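Local coordinates for protein cytochrome c (Pseudomonas aeruginosa, PDB 6RTE) that oxidises dihydro-heme d1 to heme d1 as the dehydrogenase NirN, joining a cytochrome c part to an eight-bladed beta-propeller, at residues 407-416 with 428-439; 449-457 with 492-500. All blocks are in the same frame, centred on the assembly; numbering follows the deposited sequence.

Contact 1 (407-416 with 428-439); sequences SHADSPYAWT and LLIDKQTLEIAH
L429 is the bump of this contact, and Y413 and W415 shape the hollow that receives it. The setting is an antiparallel beta hairpin, the second and third strands of a four-stranded propeller blade, with A414-I430 and T416-L428 as its hydrogen-bonded pairs. L429 runs alongside the indole of W415 in the same direction: L429 CG sits above the indole plane, CD1 comes to 3.7 Å from W415 CE3, and CD2 makes a CH-pi contact 3.9 Å from the centroid of the six-membered ring. The same CD2 reaches Y413 CD2 at 3.8 Å, so one methyl touches both aromatic side chains, in the corner where they meet. The phenol goes on toward the next strand, where A438 and H439 form a classic beta bulge opposite L429; A438 CB touches Y413 CE1 at 4.0 Å, and the imidazole plane is turned 74° from the phenol. On the other face of the sheet T416 CG2 meets I430 CD1, and I382 packs against both, with I362 and W364 of the preceding blade against A414. K432 lies along the 411-413 backbone. Extended beyond CG, it passes P412 O and carries NZ to the type I turn from H408 to S411, donating to S411 O at 2.8 Å and to H408 O at 2.9 Å. H408 O is gripped twice, by S411 N on one face of its carbonyl plane and by K432 NZ on the other.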
loop_
_atom_site.group_PDB
_atom_site.type_symbol
_atom_site.label_atom_id
_atom_site.label_comp_id
_atom_site.label_asym_id
_atom_site.label_seq_id
_atom_site.Cartn_x
_atom_site.Cartn_y
_atom_site.Cartn_z
ATOM N N SER A 407 5.568 14.401 -6.423
ATOM C CA SER A 407 5.772 15.797 -6.790
ATOM C C SER A 407 4.476 16.559 -6.525
ATOM O O SER A 407 3.543 16.035 -5.912
ATOM C CB SER A 407 6.217 15.918 -8.251
ATOM O OG SER A 407 6.584 17.249 -8.544
ATOM N N HIS A 408 4.425 17.802 -6.998
ATOM C CA HIS A 408 3.283 18.684 -6.793
ATOM C C HIS A 408 3.314 19.733 -7.897
ATOM O O HIS A 408 4.388 20.101 -8.384
ATOM C CB HIS A 408 3.330 19.348 -5.409
ATOM C CG HIS A 408 2.033 19.969 -4.980
ATOM N ND1 HIS A 408 1.678 21.264 -5.309
ATOM C CD2 HIS A 408 1.021 19.488 -4.223
ATOM C CE1 HIS A 408 0.499 21.543 -4.787
ATOM N NE2 HIS A 408 0.080 20.483 -4.120
ATOM N N ALA A 409 2.124 20.195 -8.297
ATOM C CA ALA A 409 2.041 21.222 -9.326
ATOM C C ALA A 409 2.867 22.445 -8.960
ATOM O O ALA A 409 3.453 23.090 -9.837
ATOM C CB ALA A 409 0.578 21.615 -9.556
ATOM N N ASP A 410 2.941 22.765 -7.665
ATOM C CA ASP A 410 3.673 23.924 -7.168
ATOM C C ASP A 410 5.158 23.650 -6.966
ATOM O O ASP A 410 5.900 24.588 -6.657
ATOM C CB ASP A 410 3.024 24.389 -5.853
ATOM C CG ASP A 410 3.746 25.573 -5.212
ATOM O OD1 ASP A 410 4.664 25.344 -4.391
ATOM O OD2 ASP A 410 3.395 26.731 -5.530
ATOM N N SER A 411 5.617 22.411 -7.150
ATOM C CA SER A 411 7.037 22.132 -6.949
ATOM C C SER A 411 7.760 21.977 -8.284
ATOM O O SER A 411 7.213 21.388 -9.220
ATOM C CB SER A 411 7.239 20.855 -6.133
ATOM O OG SER A 411 8.617 20.629 -5.887
ATOM N N PRO A 412 8.986 22.480 -8.420
ATOM C CA PRO A 412 9.754 22.261 -9.654
ATOM C C PRO A 412 10.591 20.990 -9.670
ATOM O O PRO A 412 11.343 20.790 -10.628
ATOM C CB PRO A 412 10.661 23.498 -9.695
ATOM C CG PRO A 412 10.930 23.798 -8.264
ATOM C CD PRO A 412 9.706 23.364 -7.480
ATOM N N TYR A 413 10.478 20.133 -8.654
ATOM C CA TYR A 413 11.285 18.927 -8.565
ATOM C C TYR A 413 10.397 17.700 -8.403
ATOM O O TYR A 413 9.275 17.783 -7.894
ATOM C CB TYR A 413 12.261 18.970 -7.377
ATOM C CG TYR A 413 12.926 20.305 -7.150
ATOM C CD1 TYR A 413 14.004 20.711 -7.931
ATOM C CD2 TYR A 413 12.492 21.152 -6.140
ATOM C CE1 TYR A 413 14.619 21.930 -7.720
ATOM C CE2 TYR A 413 13.106 22.373 -5.916
ATOM C CZ TYR A 413 14.167 22.759 -6.711
ATOM O OH TYR A 413 14.778 23.977 -6.493
ATOM N N ALA A 414 10.921 16.560 -8.840
ATOM C CA ALA A 414 10.385 15.253 -8.479
ATOM C C ALA A 414 11.224 14.695 -7.334
ATOM O O ALA A 414 12.454 14.636 -7.431
ATOM C CB ALA A 414 10.402 14.296 -9.671
ATOM N N TRP A 415 10.560 14.284 -6.260
ATOM C CA TRP A 415 11.226 13.874 -5.031
ATOM C C TRP A 415 11.245 12.351 -4.970
ATOM O O TRP A 415 10.187 11.715 -4.985
ATOM C CB TRP A 415 10.505 14.448 -3.807
ATOM C CG TRP A 415 10.332 15.952 -3.806
ATOM C CD1 TRP A 415 9.894 16.737 -4.839
ATOM C CD2 TRP A 415 10.571 16.842 -2.705
ATOM N NE1 TRP A 415 9.862 18.057 -4.453
ATOM C CE2 TRP A 415 10.268 18.147 -3.146
ATOM C CE3 TRP A 415 11.010 16.661 -1.393
ATOM C CZ2 TRP A 415 10.394 19.262 -2.321
ATOM C CZ3 TRP A 415 11.139 17.772 -0.575
ATOM C CH2 TRP A 415 10.833 19.054 -1.042
ATOM N N THR A 416 12.443 11.768 -4.892
ATOM C CA THR A 416 12.584 10.315 -4.841
ATOM C C THR A 416 13.699 9.967 -3.853
ATOM O O THR A 416 14.144 10.807 -3.066
ATOM C CB THR A 416 12.820 9.749 -6.249
ATOM O OG1 THR A 416 12.682 8.322 -6.223
ATOM C CG2 THR A 416 14.206 10.118 -6.764
ATOM N N LEU A 428 16.216 12.720 -3.020
ATOM C CA LEU A 428 16.750 13.414 -4.183
ATOM C C LEU A 428 15.667 14.280 -4.808
ATOM O O LEU A 428 14.529 13.829 -4.981
ATOM C CB LEU A 428 17.274 12.415 -5.213
ATOM C CG LEU A 428 18.217 11.355 -4.661
ATOM C CD1 LEU A 428 18.552 10.332 -5.737
ATOM C CD2 LEU A 428 19.474 12.009 -4.113
ATOM N N LEU A 429 16.025 15.510 -5.149
ATOM C CA LEU A 429 15.118 16.438 -5.822
ATOM C C LEU A 429 15.591 16.573 -7.267
ATOM O O LEU A 429 16.597 17.236 -7.543
ATOM C CB LEU A 429 15.081 17.783 -5.104
ATOM C CG LEU A 429 14.113 17.843 -3.914
ATOM C CD1 LEU A 429 14.454 16.787 -2.869
ATOM C CD2 LEU A 429 14.099 19.238 -3.294
ATOM N N ILE A 430 14.867 15.932 -8.179
ATOM C CA ILE A 430 15.193 15.945 -9.599
ATOM C C ILE A 430 14.452 17.103 -10.253
ATOM O O ILE A 430 13.218 17.125 -10.280
ATOM C CB ILE A 430 14.826 14.611 -10.267
ATOM C CG1 ILE A 430 15.621 13.465 -9.632
ATOM C CG2 ILE A 430 15.075 14.675 -11.772
ATOM C CD1 ILE A 430 15.232 12.086 -10.136
ATOM N N ASP A 431 15.206 18.065 -10.783
ATOM C CA ASP A 431 14.604 19.198 -11.474
ATOM C C ASP A 431 13.760 18.707 -12.644
ATOM O O ASP A 431 14.240 17.956 -13.498
ATOM C CB ASP A 431 15.699 20.150 -11.961
ATOM C CG ASP A 431 15.143 21.436 -12.541
ATOM O OD1 ASP A 431 14.933 22.397 -11.770
ATOM O OD2 ASP A 431 14.908 21.485 -13.766
ATOM N N LYS A 432 12.494 19.134 -12.681
ATOM C CA LYS A 432 11.569 18.629 -13.692
ATOM C C LYS A 432 11.986 19.004 -15.106
ATOM O O LYS A 432 11.559 18.345 -16.061
ATOM C CB LYS A 432 10.154 19.152 -13.438
ATOM C CG LYS A 432 9.431 18.522 -12.266
ATOM C CD LYS A 432 8.060 19.151 -12.105
ATOM C CE LYS A 432 7.322 18.593 -10.910
ATOM N NZ LYS A 432 6.050 19.327 -10.647
ATOM N N GLN A 433 12.795 20.052 -15.263
ATOM C CA GLN A 433 13.208 20.526 -16.578
ATOM C C GLN A 433 14.586 20.006 -16.972
ATOM O O GLN A 433 14.738 19.399 -18.036
ATOM C CB GLN A 433 13.194 22.059 -16.601
ATOM C CG GLN A 433 13.186 22.669 -17.997
ATOM C CD GLN A 433 11.942 22.309 -18.790
ATOM O OE1 GLN A 433 10.825 22.665 -18.412
ATOM N NE2 GLN A 433 12.131 21.590 -19.892
ATOM N N THR A 434 15.595 20.220 -16.126
ATOM C CA THR A 434 16.945 19.777 -16.460
ATOM C C THR A 434 17.081 18.261 -16.366
ATOM O O THR A 434 17.943 17.676 -17.028
ATOM C CB THR A 434 17.967 20.451 -15.542
ATOM O OG1 THR A 434 17.904 19.867 -14.236
ATOM C CG2 THR A 434 17.696 21.950 -15.430
ATOM N N LEU A 435 16.244 17.610 -15.554
ATOM C CA LEU A 435 16.304 16.161 -15.354
ATOM C C LEU A 435 17.622 15.749 -14.700
ATOM O O LEU A 435 18.236 14.745 -15.071
ATOM C CB LEU A 435 16.097 15.406 -16.668
ATOM C CG LEU A 435 14.888 15.812 -17.511
ATOM C CD1 LEU A 435 14.580 14.732 -18.539
ATOM C CD2 LEU A 435 13.666 16.101 -16.642
ATOM N N GLU A 436 18.064 16.536 -13.722
ATOM C CA GLU A 436 19.245 16.219 -12.936
ATOM C C GLU A 436 18.924 16.422 -11.462
ATOM O O GLU A 436 18.012 17.170 -11.100
ATOM C CB GLU A 436 20.450 17.088 -13.340
ATOM N N ILE A 437 19.680 15.731 -10.613
ATOM C CA ILE A 437 19.544 15.875 -9.167
ATOM C C ILE A 437 19.990 17.279 -8.781
ATOM O O ILE A 437 21.190 17.549 -8.672
ATOM C CB ILE A 437 20.361 14.809 -8.415
ATOM C CG1 ILE A 437 19.946 13.405 -8.869
ATOM C CG2 ILE A 437 20.175 14.962 -6.909
ATOM C CD1 ILE A 437 20.771 12.287 -8.259
ATOM N N ALA A 438 19.028 18.182 -8.577
ATOM C CA ALA A 438 19.350 19.569 -8.267
ATOM C C ALA A 438 19.626 19.784 -6.783
ATOM O O ALA A 438 20.398 20.683 -6.427
ATOM C CB ALA A 438 18.211 20.486 -8.721
ATOM N N HIS A 439 19.012 18.988 -5.909
ATOM C CA HIS A 439 19.183 19.151 -4.471
ATOM C C HIS A 439 19.095 17.788 -3.799
ATOM O O HIS A 439 18.591 16.819 -4.375
ATOM C CB HIS A 439 18.129 20.097 -3.876
ATOM C CG HIS A 439 18.210 21.500 -4.395
ATOM N ND1 HIS A 439 17.566 21.907 -5.543
ATOM C CD2 HIS A 439 18.857 22.591 -3.919
ATOM C CE1 HIS A 439 17.816 23.188 -5.755
ATOM N NE2 HIS A 439 18.596 23.626 -4.784
#

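Contact 2 (449-457 with 492-500); sequences AGHVEFTRD and SGKYNVGNK
E453 lies over the backbone of 494-496, its CB 3.2 Å from K494 O, a buried carbonyl oxygen with no polar partner in the model. The CG of E453 stands opposite the backbone N (chi1 -173°), and a bend at chi2 turns the carboxylate along the neighbouring strand, where OE2 takes N496 N at 2.9 Å in a nearly straight bond (173°) on its anti side, somewhat out of the carboxylate plane; OE1 is salt-bridged to R406. K494 folds back at chi2 and chi3, pressing CD to 3.4 Å from E453 CB and bringing NZ into the ring plane of H451, 3.1 Å from ND1. S464 OG and L462 O also accept from that ammonium. These strands run at 17° to each other as the inner strands of adjacent propeller blades, bonded across by side chains, while 491-496 supplies the C-terminal strand that completes the blade begun by 150-154. H451 offers an imidazole face to G493, whose CA stands 3.8 Å from the ring centroid in a CH-pi contact. Past the strand end, N496 caps helix 497-501 by accepting N499 N on OD1, while its ND2 donates to N148 OD1, and N499 ND2 donates to T455 O at 3.0 Å from well above the carbonyl plane.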
loop_
_atom_site.group_PDB
_atom_site.type_symbol
_atom_site.label_atom_id
_atom_site.label_comp_id
_atom_site.label_asym_id
_atom_site.label_seq_id
_atom_site.Cartn_x
_atom_site.Cartn_y
_atom_site.Cartn_z
ATOM N N ALA A 449 15.685 6.937 4.885
ATOM C CA ALA A 449 14.793 8.040 4.560
ATOM C C ALA A 449 14.010 7.674 3.309
ATOM O O ALA A 449 14.584 7.192 2.329
ATOM C CB ALA A 449 15.581 9.332 4.339
ATOM N N GLY A 450 12.700 7.897 3.338
ATOM C CA GLY A 450 11.894 7.568 2.183
ATOM C C GLY A 450 10.458 8.016 2.286
ATOM O O GLY A 450 9.901 8.091 3.379
ATOM N N HIS A 451 9.864 8.312 1.129
ATOM C CA HIS A 451 8.465 8.689 0.960
ATOM C C HIS A 451 8.216 10.155 1.287
ATOM O O HIS A 451 8.554 10.631 2.378
ATOM C CB HIS A 451 7.520 7.844 1.807
ATOM C CG HIS A 451 6.079 8.087 1.483
ATOM N ND1 HIS A 451 5.357 9.124 2.033
ATOM C CD2 HIS A 451 5.234 7.452 0.633
ATOM C CE1 HIS A 451 4.124 9.106 1.552
ATOM N NE2 HIS A 451 4.027 8.102 0.704
ATOM N N VAL A 452 7.587 10.858 0.352
ATOM C CA VAL A 452 7.356 12.293 0.442
ATOM C C VAL A 452 5.889 12.562 0.135
ATOM O O VAL A 452 5.344 12.019 -0.835
ATOM C CB VAL A 452 8.270 13.066 -0.527
ATOM C CG1 VAL A 452 7.933 14.561 -0.530
ATOM C CG2 VAL A 452 9.740 12.833 -0.170
ATOM N N GLU A 453 5.255 13.382 0.966
ATOM C CA GLU A 453 3.918 13.905 0.710
ATOM C C GLU A 453 3.937 15.404 0.981
ATOM O O GLU A 453 4.684 15.874 1.842
ATOM C CB GLU A 453 2.866 13.214 1.592
ATOM C CG GLU A 453 1.423 13.583 1.282
ATOM C CD GLU A 453 0.859 12.818 0.105
ATOM O OE1 GLU A 453 1.654 12.215 -0.644
ATOM O OE2 GLU A 453 -0.372 12.806 -0.064
ATOM N N PHE A 454 3.122 16.151 0.232
ATOM C CA PHE A 454 3.043 17.600 0.357
ATOM C C PHE A 454 1.752 18.031 1.046
ATOM O O PHE A 454 0.764 17.294 1.082
ATOM C CB PHE A 454 3.113 18.279 -1.022
ATOM C CG PHE A 454 4.381 18.007 -1.777
ATOM C CD1 PHE A 454 4.480 16.904 -2.608
ATOM C CD2 PHE A 454 5.462 18.863 -1.668
ATOM C CE1 PHE A 454 5.642 16.644 -3.308
ATOM C CE2 PHE A 454 6.638 18.614 -2.370
ATOM C CZ PHE A 454 6.726 17.502 -3.191
ATOM N N THR A 455 1.776 19.249 1.589
ATOM C CA THR A 455 0.545 19.943 1.950
ATOM C C THR A 455 -0.286 20.191 0.695
ATOM O O THR A 455 0.211 20.121 -0.435
ATOM C CB THR A 455 0.840 21.280 2.626
ATOM O OG1 THR A 455 1.765 22.029 1.821
ATOM C CG2 THR A 455 1.424 21.080 4.020
ATOM N N ARG A 456 -1.567 20.511 0.901
ATOM C CA ARG A 456 -2.470 20.634 -0.241
ATOM C C ARG A 456 -1.996 21.710 -1.213
ATOM O O ARG A 456 -2.156 21.554 -2.427
ATOM C CB ARG A 456 -3.901 20.913 0.233
ATOM C CG ARG A 456 -4.088 22.209 1.010
ATOM C CD ARG A 456 -5.532 22.380 1.483
ATOM N NE ARG A 456 -6.485 22.399 0.368
ATOM C CZ ARG A 456 -7.642 23.058 0.378
ATOM N NH1 ARG A 456 -8.007 23.766 1.439
ATOM N NH2 ARG A 456 -8.437 23.016 -0.682
ATOM N N ASP A 457 -1.391 22.784 -0.708
ATOM C CA ASP A 457 -0.882 23.862 -1.554
ATOM C C ASP A 457 0.583 23.681 -1.941
ATOM O O ASP A 457 1.145 24.557 -2.610
ATOM C CB ASP A 457 -1.065 25.214 -0.852
ATOM C CG ASP A 457 -0.203 25.350 0.395
ATOM O OD1 ASP A 457 0.464 24.360 0.774
ATOM O OD2 ASP A 457 -0.186 26.446 0.998
ATOM N N SER A 492 5.806 5.368 8.085
ATOM C CA SER A 492 5.949 4.920 6.710
ATOM C C SER A 492 5.307 5.979 5.816
ATOM O O SER A 492 5.904 7.051 5.615
ATOM C CB SER A 492 5.369 3.509 6.543
ATOM O OG SER A 492 4.083 3.419 7.128
ATOM N N GLY A 493 4.129 5.744 5.273
ATOM C CA GLY A 493 3.495 6.733 4.418
ATOM C C GLY A 493 2.709 7.761 5.210
ATOM O O GLY A 493 2.254 7.499 6.326
ATOM N N LYS A 494 2.594 8.962 4.630
ATOM C CA LYS A 494 1.637 9.963 5.077
ATOM C C LYS A 494 0.897 10.473 3.846
ATOM O O LYS A 494 1.451 10.529 2.743
ATOM C CB LYS A 494 2.292 11.127 5.850
ATOM C CG LYS A 494 3.001 12.198 5.019
ATOM C CD LYS A 494 4.225 11.669 4.267
ATOM C CE LYS A 494 5.212 10.972 5.173
ATOM N NZ LYS A 494 6.476 10.700 4.445
ATOM N N TYR A 495 -0.372 10.816 4.040
ATOM C CA TYR A 495 -1.301 10.986 2.931
ATOM C C TYR A 495 -2.144 12.217 3.186
ATOM O O TYR A 495 -2.904 12.266 4.156
ATOM C CB TYR A 495 -2.160 9.728 2.771
ATOM C CG TYR A 495 -1.294 8.496 2.622
ATOM C CD1 TYR A 495 -0.781 7.844 3.737
ATOM C CD2 TYR A 495 -0.945 8.015 1.369
ATOM C CE1 TYR A 495 0.035 6.745 3.613
ATOM C CE2 TYR A 495 -0.126 6.907 1.234
ATOM C CZ TYR A 495 0.361 6.274 2.360
ATOM O OH TYR A 495 1.175 5.163 2.242
ATOM N N ASN A 496 -1.980 13.218 2.317
ATOM C CA ASN A 496 -2.666 14.499 2.437
ATOM C C ASN A 496 -4.021 14.394 1.756
ATOM O O ASN A 496 -4.094 14.113 0.556
ATOM C CB ASN A 496 -1.818 15.606 1.810
ATOM C CG ASN A 496 -2.442 16.985 1.974
ATOM O OD1 ASN A 496 -3.160 17.468 1.090
ATOM N ND2 ASN A 496 -2.174 17.622 3.110
ATOM N N VAL A 497 -5.096 14.616 2.525
ATOM C CA VAL A 497 -6.453 14.534 1.985
ATOM C C VAL A 497 -6.559 15.318 0.680
ATOM O O VAL A 497 -6.983 14.789 -0.358
ATOM C CB VAL A 497 -7.477 15.052 3.013
ATOM C CG1 VAL A 497 -8.858 15.185 2.373
ATOM C CG2 VAL A 497 -7.533 14.151 4.229
ATOM N N GLY A 498 -6.199 16.601 0.727
ATOM C CA GLY A 498 -6.382 17.464 -0.430
ATOM C C GLY A 498 -5.703 16.930 -1.673
ATOM O O GLY A 498 -6.283 16.918 -2.756
ATOM N N ASN A 499 -4.455 16.474 -1.534
ATOM C CA ASN A 499 -3.740 15.978 -2.703
ATOM C C ASN A 499 -4.262 14.624 -3.160
ATOM O O ASN A 499 -4.252 14.336 -4.361
ATOM C CB ASN A 499 -2.244 15.913 -2.403
ATOM C CG ASN A 499 -1.617 17.283 -2.322
ATOM O OD1 ASN A 499 -2.058 18.210 -2.993
ATOM N ND2 ASN A 499 -0.595 17.424 -1.495
ATOM N N LYS A 500 -4.749 13.790 -2.239
ATOM C CA LYS A 500 -5.214 12.463 -2.629
ATOM C C LYS A 500 -6.546 12.511 -3.365
ATOM O O LYS A 500 -6.798 11.667 -4.231
ATOM C CB LYS A 500 -5.345 11.547 -1.409
ATOM C CG LYS A 500 -4.071 11.344 -0.611
ATOM C CD LYS A 500 -2.894 10.938 -1.466
ATOM C CE LYS A 500 -3.173 9.653 -2.201
ATOM N NZ LYS A 500 -1.904 9.034 -2.665
HETATM O O HOH W 1 1.344 15.321 -1.687
#

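Contact 1 builds a hairpin within one blade, whereas contact 2 joins the next blade to the one that closes the propeller ring; the chain passes directly from strand 437-441 to strand 449-454. Their centres are about 16 Å apart, yet they touch. The rings of F454 and W415 meet edge-to-face, with F454 CZ 3.4 Å from W415 NE1, and F454 CE1 lies equally close to S407 O. H408 NE2, from the turn of 407-416, probably hydrogen-bonds R456 O at 3.0 Å. R406, just before contact 1, pairs with E453 of contact 2. Contact 2 is the more central, and the side chain of S492 lies about 14 Å from the bound heme c.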